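Local coordinates for protein porin (Acinetobacter baumannii AB307-0294, PDB 5DL7) that forms an outer-membrane beta-barrel channel of the OprD family that probably admits small solutes, and binds calcium ions, at residues Lys220-Gln225 against Lys257-Val262; His187-Ala192 against Gly289-Pro294; Ser197-Gly202 against His216-Asp221; Tyr177-Thr182 against Ala192-Ser197. One frame throughout, in Å; residues are numbered along the deposited sequence.

Contact 1. Residues Lys220-Gln225 against Lys257-Val262. With CA (calcium ion), chain B.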
loop_
_atom_site.group_PDB
_atom_site.type_symbol
_atom_site.label_atom_id
_atom_site.label_comp_id
_atom_site.label_asym_id
_atom_site.label_seq_id
_atom_site.Cartn_x
_atom_site.Cartn_y
_atom_site.Cartn_z
ATOM N N LYS A 220 19.265 0.564 7.653
ATOM C CA LYS A 220 20.593 0.624 8.353
ATOM C C LYS A 220 20.350 0.844 9.865
ATOM O O LYS A 220 19.587 1.738 10.261
ATOM C CB LYS A 220 21.387 1.772 7.832
ATOM C CG LYS A 220 22.782 1.809 8.498
ATOM C CD LYS A 220 23.515 2.948 7.896
ATOM C CE LYS A 220 24.884 3.196 8.541
ATOM N NZ LYS A 220 24.941 4.695 8.388
ATOM N N ASP A 221 20.922 -0.024 10.711
ATOM C CA ASP A 221 20.893 0.052 12.203
ATOM C C ASP A 221 19.513 -0.183 12.744
ATOM O O ASP A 221 19.259 0.108 13.940
ATOM C CB ASP A 221 21.480 1.433 12.594
ATOM C CG ASP A 221 22.934 1.506 12.447
ATOM O OD1 ASP A 221 23.655 0.569 12.772
ATOM O OD2 ASP A 221 23.407 2.598 12.047
ATOM N N ILE A 222 18.568 -0.732 11.971
ATOM C CA ILE A 222 17.237 -1.030 12.372
ATOM C C ILE A 222 16.877 -2.485 12.154
ATOM O O ILE A 222 16.732 -3.222 13.081
ATOM C CB ILE A 222 16.162 -0.068 11.839
ATOM C CG1 ILE A 222 16.555 1.410 12.233
ATOM C CG2 ILE A 222 14.827 -0.432 12.418
ATOM C CD1 ILE A 222 15.562 2.419 11.713
ATOM N N TYR A 223 16.797 -2.896 10.902
ATOM C CA TYR A 223 16.446 -4.321 10.625
ATOM C C TYR A 223 17.045 -4.767 9.290
ATOM O O TYR A 223 17.272 -3.928 8.397
ATOM C CB TYR A 223 14.999 -4.631 10.713
ATOM C CG TYR A 223 14.121 -4.027 9.670
ATOM C CD1 TYR A 223 14.109 -4.580 8.362
ATOM C CD2 TYR A 223 13.308 -2.957 9.846
ATOM C CE1 TYR A 223 13.281 -4.036 7.402
ATOM C CE2 TYR A 223 12.452 -2.435 8.887
ATOM C CZ TYR A 223 12.433 -2.878 7.638
ATOM O OH TYR A 223 11.671 -2.393 6.618
ATOM N N GLN A 224 17.155 -6.099 9.172
ATOM C CA GLN A 224 17.350 -6.783 7.853
ATOM C C GLN A 224 16.114 -7.613 7.630
ATOM O O GLN A 224 15.566 -8.192 8.573
ATOM C CB GLN A 224 18.623 -7.666 7.816
ATOM C CG GLN A 224 19.805 -6.796 7.775
ATOM C CD GLN A 224 21.105 -7.598 7.780
ATOM O OE1 GLN A 224 22.239 -7.075 8.248
ATOM N NE2 GLN A 224 20.988 -8.818 7.350
ATOM N N GLN A 225 15.704 -7.749 6.385
ATOM C CA GLN A 225 14.481 -8.436 6.037
ATOM C C GLN A 225 14.650 -9.223 4.696
ATOM O O GLN A 225 15.203 -8.622 3.795
ATOM C CB GLN A 225 13.316 -7.511 6.030
ATOM C CG GLN A 225 11.979 -8.104 5.682
ATOM C CD GLN A 225 10.908 -7.021 5.793
ATOM O OE1 GLN A 225 10.643 -6.277 4.856
ATOM N NE2 GLN A 225 10.301 -6.946 7.004
ATOM N N LYS A 257 20.756 -1.397 16.395
ATOM C CA LYS A 257 19.388 -1.800 16.752
ATOM C C LYS A 257 18.534 -0.755 17.374
ATOM O O LYS A 257 18.019 -0.821 18.540
ATOM C CB LYS A 257 19.359 -3.121 17.531
ATOM C CG LYS A 257 20.186 -3.182 18.658
ATOM C CD LYS A 257 19.933 -4.525 19.459
ATOM C CE LYS A 257 20.819 -4.572 20.665
ATOM N NZ LYS A 257 22.176 -4.939 20.293
ATOM N N LYS A 258 18.290 0.265 16.562
ATOM C CA LYS A 258 17.630 1.482 17.135
ATOM C C LYS A 258 16.283 1.230 17.642
ATOM O O LYS A 258 15.738 2.037 18.444
ATOM C CB LYS A 258 17.553 2.519 16.025
ATOM C CG LYS A 258 18.914 3.032 15.623
ATOM C CD LYS A 258 18.734 4.109 14.550
ATOM C CE LYS A 258 20.037 4.792 14.339
ATOM N NZ LYS A 258 19.782 5.896 13.354
ATOM N N ILE A 259 15.540 0.210 17.227
ATOM C CA ILE A 259 14.128 -0.087 17.663
ATOM C C ILE A 259 14.116 -1.342 18.621
ATOM O O ILE A 259 13.074 -1.774 19.049
ATOM C CB ILE A 259 13.041 -0.168 16.612
ATOM C CG1 ILE A 259 13.232 -1.423 15.672
ATOM C CG2 ILE A 259 13.116 1.092 15.698
ATOM C CD1 ILE A 259 12.206 -1.563 14.615
ATOM N N GLY A 260 15.254 -1.726 18.962
ATOM C CA GLY A 260 15.474 -2.906 19.820
ATOM C C GLY A 260 15.450 -4.227 19.086
ATOM O O GLY A 260 15.650 -4.277 17.848
ATOM N N GLU A 261 15.121 -5.283 19.801
ATOM C CA GLU A 261 14.939 -6.607 19.225
ATOM C C GLU A 261 13.925 -6.630 18.129
ATOM O O GLU A 261 12.841 -6.087 18.234
ATOM C CB GLU A 261 14.643 -7.581 20.294
ATOM C CG GLU A 261 14.460 -9.038 19.908
ATOM C CD GLU A 261 15.762 -9.672 19.344
ATOM O OE1 GLU A 261 16.871 -9.151 19.501
ATOM O OE2 GLU A 261 15.599 -10.884 18.873
ATOM N N VAL A 262 14.281 -7.321 17.026
ATOM C CA VAL A 262 13.352 -7.587 15.947
ATOM C C VAL A 262 13.518 -9.060 15.635
ATOM O O VAL A 262 14.612 -9.509 15.352
ATOM C CB VAL A 262 13.687 -6.730 14.672
ATOM C CG1 VAL A 262 12.767 -7.117 13.502
ATOM C CG2 VAL A 262 13.642 -5.249 14.963
HETATM CA CA CA B . 17.793 -10.784 17.817
HETATM O O HOH W 1 16.480 -2.451 15.873
HETATM O O HOH W 2 16.430 -11.458 15.959
HETATM O O HOH W 3 17.657 -13.147 18.494
HETATM O O HOH W 4 19.512 -11.621 16.402
HETATM O O HOH W 5 19.414 -11.114 19.578
#

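Contact 2. Residues His187-Ala192 against Gly289-Pro294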
loop_
_atom_site.group_PDB
_atom_site.type_symbol
_atom_site.label_atom_id
_atom_site.label_comp_id
_atom_site.label_asym_id
_atom_site.label_seq_id
_atom_site.Cartn_x
_atom_site.Cartn_y
_atom_site.Cartn_z
ATOM N N HIS A 187 2.921 -0.197 19.727
ATOM C CA HIS A 187 4.125 -0.380 20.535
ATOM C C HIS A 187 4.848 -1.703 20.264
ATOM O O HIS A 187 5.438 -2.272 21.250
ATOM C CB HIS A 187 3.795 -0.248 21.989
ATOM C CG HIS A 187 3.103 1.022 22.376
ATOM N ND1 HIS A 187 3.804 2.170 22.478
ATOM C CD2 HIS A 187 1.762 1.391 22.508
ATOM C CE1 HIS A 187 3.011 3.207 22.758
ATOM N NE2 HIS A 187 1.761 2.753 22.765
ATOM N N ARG A 188 4.918 -2.069 19.032
ATOM C CA ARG A 188 5.521 -3.332 18.560
ATOM C C ARG A 188 7.013 -3.456 18.881
ATOM O O ARG A 188 7.560 -4.521 19.292
ATOM C CB ARG A 188 5.253 -3.464 17.082
ATOM C CG ARG A 188 5.672 -4.692 16.388
ATOM C CD ARG A 188 5.048 -4.680 14.966
ATOM N NE ARG A 188 3.612 -4.730 15.002
ATOM C CZ ARG A 188 2.738 -4.572 13.970
ATOM N NH1 ARG A 188 3.214 -4.286 12.782
ATOM N NH2 ARG A 188 1.504 -4.599 14.053
ATOM N N PHE A 189 7.676 -2.294 18.790
ATOM C CA PHE A 189 9.071 -2.107 19.024
ATOM C C PHE A 189 9.338 -1.032 20.047
ATOM O O PHE A 189 8.396 -0.488 20.662
ATOM C CB PHE A 189 9.784 -1.856 17.672
ATOM C CG PHE A 189 9.505 -2.834 16.606
ATOM C CD1 PHE A 189 10.036 -4.149 16.656
ATOM C CD2 PHE A 189 8.636 -2.559 15.601
ATOM C CE1 PHE A 189 9.704 -5.110 15.712
ATOM C CE2 PHE A 189 8.357 -3.500 14.590
ATOM C CZ PHE A 189 8.847 -4.741 14.647
ATOM N N ASN A 190 10.623 -0.722 20.314
ATOM C CA ASN A 190 10.939 0.181 21.408
ATOM C C ASN A 190 10.515 1.596 21.059
ATOM O O ASN A 190 10.324 2.401 22.044
ATOM C CB ASN A 190 12.453 0.309 21.667
ATOM C CG ASN A 190 13.147 -0.951 22.286
ATOM O OD1 ASN A 190 12.461 -1.711 22.822
ATOM N ND2 ASN A 190 14.372 -0.939 22.249
ATOM N N LYS A 191 10.538 2.002 19.799
ATOM C CA LYS A 191 10.219 3.381 19.383
ATOM C C LYS A 191 10.060 3.367 17.913
ATOM O O LYS A 191 10.464 2.382 17.307
ATOM C CB LYS A 191 11.392 4.296 19.826
ATOM C CG LYS A 191 12.772 3.971 19.162
ATOM C CD LYS A 191 13.855 4.934 19.663
ATOM C CE LYS A 191 13.633 6.309 19.144
ATOM N NZ LYS A 191 14.687 7.102 19.794
ATOM N N ALA A 192 9.563 4.455 17.364
ATOM C CA ALA A 192 9.686 4.713 15.915
ATOM C C ALA A 192 11.115 5.282 15.757
ATOM O O ALA A 192 11.614 6.044 16.616
ATOM C CB ALA A 192 8.628 5.740 15.500
ATOM N N GLY A 289 7.676 -15.617 16.244
ATOM C CA GLY A 289 8.849 -14.927 16.739
ATOM C C GLY A 289 8.562 -13.924 17.866
ATOM O O GLY A 289 7.426 -13.804 18.238
ATOM N N SER A 290 9.627 -13.384 18.399
ATOM C CA SER A 290 9.499 -12.470 19.609
ATOM C C SER A 290 8.812 -11.147 19.349
ATOM O O SER A 290 8.381 -10.503 20.326
ATOM C CB SER A 290 10.899 -12.126 20.169
ATOM O OG SER A 290 11.518 -13.333 20.498
ATOM N N THR A 291 8.693 -10.724 18.140
ATOM C CA THR A 291 8.045 -9.479 17.731
ATOM C C THR A 291 7.083 -9.590 16.669
ATOM O O THR A 291 7.124 -10.595 15.914
ATOM C CB THR A 291 9.110 -8.372 17.441
ATOM O OG1 THR A 291 9.735 -8.588 16.089
ATOM C CG2 THR A 291 10.177 -8.247 18.455
ATOM N N GLY A 292 6.388 -8.520 16.350
ATOM C CA GLY A 292 5.629 -8.454 15.162
ATOM C C GLY A 292 6.526 -8.095 13.992
ATOM O O GLY A 292 7.714 -7.974 14.047
ATOM N N LEU A 293 5.871 -7.900 12.864
ATOM C CA LEU A 293 6.495 -7.631 11.575
ATOM C C LEU A 293 6.918 -6.124 11.402
ATOM O O LEU A 293 6.072 -5.274 11.529
ATOM C CB LEU A 293 5.534 -7.897 10.420
ATOM C CG LEU A 293 6.003 -7.707 8.983
ATOM C CD1 LEU A 293 7.125 -8.647 8.618
ATOM C CD2 LEU A 293 4.841 -7.710 8.022
ATOM N N PRO A 294 8.168 -5.877 11.175
ATOM C CA PRO A 294 8.581 -4.484 10.795
ATOM C C PRO A 294 8.448 -4.213 9.332
ATOM O O PRO A 294 8.557 -5.096 8.489
ATOM C CB PRO A 294 10.081 -4.375 11.166
ATOM C CG PRO A 294 10.553 -5.830 10.868
ATOM C CD PRO A 294 9.381 -6.746 11.185
HETATM O O HOH W 6 6.193 -6.929 18.768
#

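Contact 3. Residues Ser197-Gly202 against His216-Asp221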
loop_
_atom_site.group_PDB
_atom_site.type_symbol
_atom_site.label_atom_id
_atom_site.label_comp_id
_atom_site.label_asym_id
_atom_site.label_seq_id
_atom_site.Cartn_x
_atom_site.Cartn_y
_atom_site.Cartn_z
ATOM N N SER A 197 19.854 5.296 5.694
ATOM C CA SER A 197 19.766 4.612 4.419
ATOM C C SER A 197 19.053 3.284 4.480
ATOM O O SER A 197 18.923 2.674 5.513
ATOM C CB SER A 197 21.143 4.564 3.788
ATOM O OG SER A 197 21.825 3.508 4.378
ATOM N N PHE A 198 18.562 2.870 3.294
ATOM C CA PHE A 198 17.819 1.644 3.129
ATOM C C PHE A 198 18.297 1.106 1.752
ATOM O O PHE A 198 18.379 1.855 0.764
ATOM C CB PHE A 198 16.349 1.880 3.125
ATOM C CG PHE A 198 15.502 0.675 2.788
ATOM C CD1 PHE A 198 15.183 0.475 1.456
ATOM C CD2 PHE A 198 15.101 -0.303 3.697
ATOM C CE1 PHE A 198 14.537 -0.700 1.064
ATOM C CE2 PHE A 198 14.280 -1.400 3.302
ATOM C CZ PHE A 198 14.002 -1.590 1.970
ATOM N N TYR A 199 18.535 -0.184 1.709
ATOM C CA TYR A 199 18.760 -0.800 0.401
ATOM C C TYR A 199 18.018 -2.141 0.305
ATOM O O TYR A 199 17.699 -2.813 1.324
ATOM C CB TYR A 199 20.180 -0.991 0.113
ATOM C CG TYR A 199 20.846 -2.114 0.682
ATOM C CD1 TYR A 199 20.910 -3.342 0.018
ATOM C CD2 TYR A 199 21.555 -2.044 1.853
ATOM C CE1 TYR A 199 21.385 -4.497 0.639
ATOM C CE2 TYR A 199 22.103 -3.225 2.434
ATOM C CZ TYR A 199 22.029 -4.433 1.834
ATOM O OH TYR A 199 22.527 -5.604 2.487
ATOM N N THR A 200 17.642 -2.455 -0.955
ATOM C CA THR A 200 17.001 -3.761 -1.215
ATOM C C THR A 200 17.448 -4.229 -2.626
ATOM O O THR A 200 17.704 -3.398 -3.490
ATOM C CB THR A 200 15.455 -3.736 -1.053
ATOM O OG1 THR A 200 14.911 -5.075 -1.036
ATOM C CG2 THR A 200 14.840 -2.891 -2.066
ATOM N N LEU A 201 17.569 -5.549 -2.752
ATOM C CA LEU A 201 17.800 -6.117 -4.075
ATOM C C LEU A 201 17.171 -7.524 -4.174
ATOM O O LEU A 201 16.929 -8.220 -3.216
ATOM C CB LEU A 201 19.250 -6.132 -4.386
ATOM C CG LEU A 201 20.086 -7.142 -3.799
ATOM C CD1 LEU A 201 21.534 -6.976 -4.362
ATOM C CD2 LEU A 201 20.124 -6.979 -2.280
ATOM N N GLY A 202 16.798 -7.871 -5.416
ATOM C CA GLY A 202 16.283 -9.218 -5.623
ATOM C C GLY A 202 15.743 -9.338 -7.034
ATOM O O GLY A 202 16.156 -8.646 -7.982
ATOM N N HIS A 216 16.018 -9.235 -0.613
ATOM C CA HIS A 216 16.715 -8.917 0.637
ATOM C C HIS A 216 16.747 -7.377 0.841
ATOM O O HIS A 216 16.908 -6.657 -0.100
ATOM C CB HIS A 216 18.182 -9.481 0.678
ATOM C CG HIS A 216 19.021 -8.895 1.785
ATOM N ND1 HIS A 216 18.883 -9.288 3.098
ATOM C CD2 HIS A 216 19.900 -7.872 1.787
ATOM C CE1 HIS A 216 19.675 -8.555 3.852
ATOM N NE2 HIS A 216 20.364 -7.750 3.092
ATOM N N ALA A 217 16.623 -6.954 2.067
ATOM C CA ALA A 217 16.593 -5.522 2.410
ATOM C C ALA A 217 17.324 -5.304 3.777
ATOM O O ALA A 217 17.340 -6.161 4.667
ATOM C CB ALA A 217 15.221 -4.969 2.576
ATOM N N GLU A 218 17.913 -4.121 3.862
ATOM C CA GLU A 218 18.515 -3.637 5.101
ATOM C C GLU A 218 18.086 -2.190 5.273
ATOM O O GLU A 218 18.477 -1.327 4.503
ATOM C CB GLU A 218 20.002 -3.821 5.140
ATOM C CG GLU A 218 20.571 -3.309 6.459
ATOM C CD GLU A 218 22.096 -3.390 6.501
ATOM O OE1 GLU A 218 22.591 -4.463 6.362
ATOM O OE2 GLU A 218 22.719 -2.356 6.456
ATOM N N LEU A 219 17.457 -1.927 6.455
ATOM C CA LEU A 219 17.256 -0.513 6.929
ATOM C C LEU A 219 18.320 -0.306 7.990
ATOM O O LEU A 219 18.303 -0.975 9.058
ATOM C CB LEU A 219 15.870 -0.411 7.530
ATOM C CG LEU A 219 15.422 0.907 8.091
ATOM C CD1 LEU A 219 15.399 1.966 6.988
ATOM C CD2 LEU A 219 14.082 0.815 8.750
ATOM N N LYS A 220 19.265 0.564 7.653
ATOM C CA LYS A 220 20.593 0.624 8.353
ATOM C C LYS A 220 20.350 0.844 9.865
ATOM O O LYS A 220 19.587 1.738 10.261
ATOM C CB LYS A 220 21.387 1.772 7.832
ATOM C CG LYS A 220 22.782 1.809 8.498
ATOM C CD LYS A 220 23.515 2.948 7.896
ATOM C CE LYS A 220 24.884 3.196 8.541
ATOM N NZ LYS A 220 24.941 4.695 8.388
ATOM N N ASP A 221 20.922 -0.024 10.711
ATOM C CA ASP A 221 20.893 0.052 12.203
ATOM C C ASP A 221 19.513 -0.183 12.744
ATOM O O ASP A 221 19.259 0.108 13.940
ATOM C CB ASP A 221 21.480 1.433 12.594
ATOM C CG ASP A 221 22.934 1.506 12.447
ATOM O OD1 ASP A 221 23.655 0.569 12.772
ATOM O OD2 ASP A 221 23.407 2.598 12.047
#

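Contact 4. Residues Tyr177-Thr182 against Ala192-Ser197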
loop_
_atom_site.group_PDB
_atom_site.type_symbol
_atom_site.label_atom_id
_atom_site.label_comp_id
_atom_site.label_asym_id
_atom_site.label_seq_id
_atom_site.Cartn_x
_atom_site.Cartn_y
_atom_site.Cartn_z
ATOM N N TYR A 177 10.907 15.988 2.345
ATOM C CA TYR A 177 11.675 14.744 2.548
ATOM C C TYR A 177 12.198 14.652 3.893
ATOM O O TYR A 177 12.705 15.665 4.427
ATOM C CB TYR A 177 12.808 14.632 1.534
ATOM C CG TYR A 177 12.369 14.104 0.272
ATOM C CD1 TYR A 177 12.269 12.671 0.244
ATOM C CD2 TYR A 177 11.989 14.841 -0.719
ATOM C CE1 TYR A 177 11.876 12.105 -0.842
ATOM C CE2 TYR A 177 11.582 14.217 -1.930
ATOM C CZ TYR A 177 11.544 12.873 -1.915
ATOM O OH TYR A 177 11.135 11.909 -2.907
ATOM N N THR A 178 12.123 13.485 4.496
ATOM C CA THR A 178 12.551 13.222 5.850
ATOM C C THR A 178 13.378 11.919 5.797
ATOM O O THR A 178 13.483 11.242 4.749
ATOM C CB THR A 178 11.385 13.133 6.796
ATOM O OG1 THR A 178 10.378 12.151 6.343
ATOM C CG2 THR A 178 10.561 14.488 6.923
ATOM N N ASP A 179 13.995 11.541 6.900
ATOM C CA ASP A 179 14.803 10.317 6.898
ATOM C C ASP A 179 13.910 9.066 6.826
ATOM O O ASP A 179 12.779 8.976 7.425
ATOM C CB ASP A 179 15.694 10.268 8.144
ATOM C CG ASP A 179 16.842 11.274 8.082
ATOM O OD1 ASP A 179 17.101 11.926 7.097
ATOM O OD2 ASP A 179 17.453 11.413 9.080
ATOM N N VAL A 180 14.434 8.066 6.155
ATOM C CA VAL A 180 13.739 6.764 6.127
ATOM C C VAL A 180 13.739 6.151 7.576
ATOM O O VAL A 180 14.572 6.452 8.409
ATOM C CB VAL A 180 14.376 5.769 5.086
ATOM C CG1 VAL A 180 14.388 6.430 3.717
ATOM C CG2 VAL A 180 15.882 5.492 5.388
ATOM N N GLY A 181 12.818 5.283 7.807
ATOM C CA GLY A 181 12.682 4.637 9.088
ATOM C C GLY A 181 11.437 3.855 9.237
ATOM O O GLY A 181 10.899 3.361 8.266
ATOM N N THR A 182 10.986 3.671 10.475
ATOM C CA THR A 182 9.848 2.842 10.836
ATOM C C THR A 182 8.891 3.615 11.697
ATOM O O THR A 182 9.316 4.536 12.422
ATOM C CB THR A 182 10.236 1.590 11.700
ATOM O OG1 THR A 182 11.056 2.042 12.815
ATOM C CG2 THR A 182 11.073 0.697 10.892
ATOM N N ALA A 192 9.563 4.455 17.364
ATOM C CA ALA A 192 9.686 4.713 15.915
ATOM C C ALA A 192 11.115 5.282 15.757
ATOM O O ALA A 192 11.614 6.044 16.616
ATOM C CB ALA A 192 8.628 5.740 15.500
ATOM N N ALA A 193 11.848 4.973 14.717
ATOM C CA ALA A 193 13.181 5.418 14.514
ATOM C C ALA A 193 13.460 5.786 13.088
ATOM O O ALA A 193 12.816 5.333 12.176
ATOM C CB ALA A 193 14.201 4.358 14.908
ATOM N N THR A 194 14.476 6.611 12.911
ATOM C CA THR A 194 14.889 6.956 11.568
ATOM C C THR A 194 16.364 6.605 11.430
ATOM O O THR A 194 17.154 6.462 12.381
ATOM C CB THR A 194 14.636 8.394 11.174
ATOM O OG1 THR A 194 15.420 9.169 12.077
ATOM C CG2 THR A 194 13.179 8.821 11.270
ATOM N N THR A 195 16.806 6.600 10.190
ATOM C CA THR A 195 18.184 6.275 9.871
ATOM C C THR A 195 18.619 6.866 8.550
ATOM O O THR A 195 17.818 7.492 7.881
ATOM C CB THR A 195 18.342 4.671 9.921
ATOM O OG1 THR A 195 19.725 4.317 9.946
ATOM C CG2 THR A 195 17.632 4.052 8.758
ATOM N N ASP A 196 19.829 6.628 8.135
ATOM C CA ASP A 196 20.154 7.319 6.949
ATOM C C ASP A 196 20.140 6.584 5.660
ATOM O O ASP A 196 20.582 7.175 4.634
ATOM C CB ASP A 196 21.357 8.033 7.042
ATOM C CG ASP A 196 22.431 7.224 7.392
ATOM O OD1 ASP A 196 22.452 6.051 7.191
ATOM O OD2 ASP A 196 23.283 7.869 8.112
ATOM N N SER A 197 19.854 5.296 5.694
ATOM C CA SER A 197 19.766 4.612 4.419
ATOM C C SER A 197 19.053 3.284 4.480
ATOM O O SER A 197 18.923 2.674 5.513
ATOM C CB SER A 197 21.143 4.564 3.788
ATOM O OG SER A 197 21.825 3.508 4.378
#

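Contact 1. Residues Lys220-Gln225 against Lys257-Val262
Asp221 and Ile222, just ahead of strand 223-235, meet Lys258, Ile259 and Val262 in a loop-to-strand contact at the rim of the barrel, where the loop between strands 240-253 and 263-275 folds back. The backbones are joined by a straight hydrogen bond from Lys258 N to Asp221 O at 2.8 Å, with an N-H...O angle of 171°. Beyond it the extended side chain of Lys258 runs beside the same residue, its CE lying 4.1 Å from Asp221 CB. The two charges do not pair with each other: Lys258 NZ binds the carbonyl of Thr194, and Asp221 OD1 accepts from the backbone N of Ser256. On the apolar side, Ile222 and Ile259 cross at about a right angle, with Ile222 CG2 against Ile259 CD1 at 3.6 Å; with chi1 at 68°, Ile259 CG1 lies between its backbone N and carbonyl carbon, and CD1 continues from it to Ile222. The receiving backbone is a classic beta bulge, in which Ile222 and Tyr223 together face Leu219, while Lys257-Gly260 forms a type I turn. One water bridges the two backbones, donating to Ile222 O at 2.9 Å and to Gly260 O and accepting from Ile259 N. Tyr223 CB and Val262 CG1 make a looser apolar contact at 4.4 Å. Next to this end Glu261 grips a calcium ion with both carboxylate oxygens, OE1 at 2.5 Å and OE2 at 2.4 Å. Glu253 and four waters also bind the metal, and one of these waters donates to Val262 O.

Contact 2. Residues His187-Ala192 against Gly289-Pro294
Phe189 and Arg188 press against Thr291-Pro294, joining two loops, the one between strands 181-182 and 193-194 and the one that follows strand 278-288. The dense part surrounds the Phe189 ring. Thr291 OG1 sits at the ring edge, near its plane, 3.5 Å from CE1 of Phe189, while Pro294 CB comes obliquely to 3.7 Å from Phe189 CZ. On one face of the ring lies the CG of neighbouring Arg188, offset toward the rim. Glycine at position 292 lets the arginine chain lie close along the backbone, Arg188 CD being 3.8 Å from Gly292 CA. Thr291 OG1 itself donates to Gly292 O at 2.9 Å, on a lone pair.

On the looser side a single water links the main chains, donating to Arg188 O and accepting from Gly292 N at 2.9 Å. Bent at chi3 (-64°), the Arg188 side chain brings its guanidinium over to Leu293, whose O accepts from Arg188 NH1 in the carbonyl plane. The bond from Arg188 NH1 to Leu293 O is long, at 3.3 Å, and bent, at 141°. Arg188 has further partners, Asp311 in a salt bridge with NH1 and Asn314 at NH2. The buried guanidinium is thus met by one carboxylate, which probably offsets its charge, and by two neutral oxygens.

Contact 3. Residues Ser197-Gly202 against His216-Asp221
The Phe198 ring meets Leu219 at its edge, with Leu219 CB in the ring plane 3.9 Å from Phe198 CD2, while Ala217 CB comes obliquely to CZ of the same ring. The His216 ring takes the hydroxyl of Tyr199 at its edge: His216 NE2 donates in plane to Tyr199 OH at 3.1 Å, though at a bent 138°; its ND1 bonds Gln226 NE2. A chi1 of 80° sets the Tyr199 ring between its backbone N and carbonyl carbon, its end nearer the facing strand. The two ring planes are 56° apart. Glu218 CB approaches the tyrosine ring obliquely, 3.5 Å from Tyr199 CE2. Tyr199, Leu201, His216 and Glu218 share one side of the sheet; Phe198, Thr200, Ala217 and Leu219 share the other.

Backbone bonds pair Tyr199 with Glu218 and Leu201 with His216, and Lys220 N continues the ladder to Ser197 O. The carbonyl of His216 also has a second donor: Thr200 OG1 lies 2.7 Å from His216 O, above the carbonyl plane, and also bonds Thr133. Such pairing is that of a beta hairpin in a porin barrel wall. Strand 198-206 is bordered by strand 159-170 and strand 210-219 by strand 223-235, while Val180, Thr195 and Leu296 from loops pack on Leu219.

Contact 4. Residues Tyr177-Thr182 against Ala192-Ser197
Val180 and Thr195 turn methyl groups to one another: Val180 CG2 stands 4.1 Å from Thr195 CG2. A chi1 of -56° on Val180 places CG2 between its own backbone N and carbonyl carbon, and from there the methyl also reaches the backbone of Ser197, 4.0 Å from its C. Asp179 points its CB at the opposite strand and makes its closest approach with that carbon rather than with its carboxylate; Asp179 CB lies 3.7 Å from Thr194 CB and is also close to the carbonyl of Thr195. At the far end a methyl again meets a carbonyl, now from the other segment, Ala192 CB being 3.4 Å from Thr182 O. Between these side chains Gly181 faces Thr194 as a non-hydrogen-bonded pair. Without a side chain, its CA can come within 3.2 Å of Ala193 O in a CA-H...O contact. Thr182 and Ala193 turn to one side of this small ribbon, and Thr194 to the other.

The main chain supplies the polar bonds. Thr195 N donates to Val180 O at 2.9 Å, and Thr182 N to Ala193 O at 3.0 Å, nearly straight at 160°. The return bond from Ala193 N to Thr182 O is weak. The hydroxyl of Thr195 is turned elsewhere, to the carbonyl of Lys220, and Asp196 forms a salt bridge with Lys220. Val180, Thr182 and Thr195 all touch Leu219 of strand 210-219. This is a short, loosely bonded two-strand beta hairpin, carried by the long connection between barrel strands 159-170 and 198-206. It is consistent with the OprD family, whose long loops fold over and into the barrel opening.

In the fold
Following the chain from the N terminus, contact 4 closes first, returning residues 192-197 to 177-182 as a small hairpin. Contact 2 starts inside that loop, at 187-192, and closes almost a hundred residues later at 289-294, so the two cross and share Ala192. Within its span lie contact 3, the barrel hairpin of strands 198-206 and 210-219, and contact 1, which begins where contact 3 ends and brings 257-262 back to 220-225. Lys220 joins contacts 1 and 3 to contact 4 by bonding Thr195 and Asp196, while Ile259 and Asn190 link contacts 1 and 2. Together they link the loops after strands 159-170, 240-253 and 278-288 to one another and to the barrel edge at 220-223.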